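Local coordinates for fatty acid synthase 1, isoform A (Drosophila melanogaster, PDB 6FN6), which probably builds long-chain saturated fatty acids from acetyl-CoA and malonyl-CoA with NADPH, this piece holding its dehydratase, enoylreductase and ketoreductase region, at residues K707-L712 with V781-N786. Residues are numbered along the deposited sequence; the frame is centred on the assembly and turned at random.
Sequences KGEKIL and VDLVLN
Asp782 and Lys710 show how a side chain can stand in for the main chain at the corner before a parallel strand pair. The Asp782 carboxylate takes the place of a strand carbonyl: the lone pair of OD2 facing away from OD1 receives Lys710 N at 3.0 Å, nearly straight at 169°. Lys710 O then accepts twice, from Asp782 N and, in the carbonyl plane, from Leu783 N at 3.2 Å, bracing the corner at Asp782. Glu709 crosses Asp782 at about a right angle with the carboxylate planes stacked, 13° apart, and Glu709 OE2 lies 4.4 Å from Asp782 OD1, a close approach of like charges probably eased by Arg805, whose salt bridge goes to Glu709 OE1; that oxygen also takes a hydrogen bond from Lys706 N. Regular pairing follows, Leu712 bonding through N to Leu783 O and through O to Leu785 N, both at 2.9 Å. On one face, chi1 of -173° swings Ile711 CG1 away from its backbone N to meet Leu783 CB at 3.8 Å, the side chains crossing at a slant; on the other, Leu712 lies alongside Val784, pointing the same way, while its CB meets Val781 CG2. These are central strands of the enoylreductase's parallel Rossmann-type sheet, which probably binds NADPH, flanked by strand 734-739, where Ile711 touches Val735, and strand 804-808, where Val784 touches Phe806.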
# COMPACT_ATOMS: atom_id res chain seq x y z
N LYS A 707 2.00 28.15 6.75
CA LYS A 707 2.79 28.60 7.89
C LYS A 707 2.30 27.94 9.18
O LYS A 707 1.09 27.75 9.38
CB LYS A 707 2.73 30.13 8.00
CG LYS A 707 3.36 30.71 9.26
CD LYS A 707 3.36 32.23 9.21
CE LYS A 707 3.82 32.84 10.52
NZ LYS A 707 2.85 32.60 11.63
N GLY A 708 3.23 27.60 10.06
CA GLY A 708 2.89 27.02 11.35
C GLY A 708 2.76 25.51 11.32
O GLY A 708 2.68 24.87 12.37
N GLU A 709 2.71 24.93 10.12
CA GLU A 709 2.60 23.49 9.97
C GLU A 709 3.92 22.80 10.30
O GLU A 709 4.96 23.45 10.38
CB GLU A 709 2.16 23.12 8.55
CG GLU A 709 0.73 23.50 8.22
CD GLU A 709 0.27 22.93 6.89
OE1 GLU A 709 1.06 22.93 5.93
OE2 GLU A 709 -0.90 22.48 6.80
N LYS A 710 3.86 21.49 10.51
CA LYS A 710 5.04 20.68 10.77
C LYS A 710 5.40 19.86 9.54
O LYS A 710 4.54 19.18 8.98
CB LYS A 710 4.82 19.76 11.98
CG LYS A 710 4.37 20.46 13.25
CD LYS A 710 3.97 19.44 14.31
CE LYS A 710 3.55 20.11 15.61
NZ LYS A 710 3.01 19.13 16.59
N ILE A 711 6.66 19.90 9.13
CA ILE A 711 7.09 19.12 7.97
C ILE A 711 8.33 18.28 8.30
O ILE A 711 9.26 18.76 8.95
CB ILE A 711 7.37 20.02 6.76
CG1 ILE A 711 7.65 19.16 5.52
CG2 ILE A 711 8.55 20.94 7.03
CD1 ILE A 711 7.54 19.92 4.21
N LEU A 712 8.32 17.04 7.83
CA LEU A 712 9.46 16.14 7.99
C LEU A 712 10.25 16.08 6.69
O LEU A 712 9.78 15.50 5.71
CB LEU A 712 8.99 14.74 8.39
CG LEU A 712 10.07 13.66 8.46
CD1 LEU A 712 11.14 14.02 9.49
CD2 LEU A 712 9.46 12.30 8.78
N VAL A 781 3.14 14.96 11.76
CA VAL A 781 3.41 16.16 10.98
C VAL A 781 2.39 16.30 9.85
O VAL A 781 1.68 15.35 9.53
CB VAL A 781 4.85 16.14 10.42
CG1 VAL A 781 5.85 16.22 11.57
CG2 VAL A 781 5.09 14.90 9.57
N ASP A 782 2.33 17.49 9.26
CA ASP A 782 1.36 17.79 8.20
C ASP A 782 1.87 17.41 6.82
O ASP A 782 1.08 17.13 5.91
CB ASP A 782 0.99 19.27 8.22
CG ASP A 782 0.40 19.70 9.54
OD1 ASP A 782 -0.74 19.28 9.84
OD2 ASP A 782 1.07 20.47 10.27
N LEU A 783 3.19 17.42 6.64
CA LEU A 783 3.78 17.02 5.37
C LEU A 783 5.04 16.20 5.59
O LEU A 783 5.76 16.38 6.57
CB LEU A 783 4.13 18.24 4.51
CG LEU A 783 3.07 19.33 4.31
CD1 LEU A 783 3.44 20.55 5.13
CD2 LEU A 783 2.93 19.68 2.85
N VAL A 784 5.30 15.29 4.66
CA VAL A 784 6.53 14.52 4.64
C VAL A 784 7.13 14.60 3.25
O VAL A 784 6.48 14.23 2.27
CB VAL A 784 6.30 13.06 5.06
CG1 VAL A 784 7.60 12.27 5.04
CG2 VAL A 784 5.65 12.99 6.44
N LEU A 785 8.35 15.10 3.17
CA LEU A 785 9.11 15.08 1.92
C LEU A 785 10.09 13.92 1.99
O LEU A 785 11.12 14.02 2.65
CB LEU A 785 9.84 16.40 1.69
CG LEU A 785 10.58 16.54 0.36
CD1 LEU A 785 9.61 16.50 -0.82
CD2 LEU A 785 11.42 17.81 0.34
N ASN A 786 9.77 12.83 1.30
CA ASN A 786 10.50 11.58 1.46
C ASN A 786 11.35 11.21 0.24
O ASN A 786 10.88 11.26 -0.90
CB ASN A 786 9.52 10.45 1.76
CG ASN A 786 10.22 9.14 2.07
OD1 ASN A 786 11.19 9.11 2.83
ND2 ASN A 786 9.74 8.06 1.48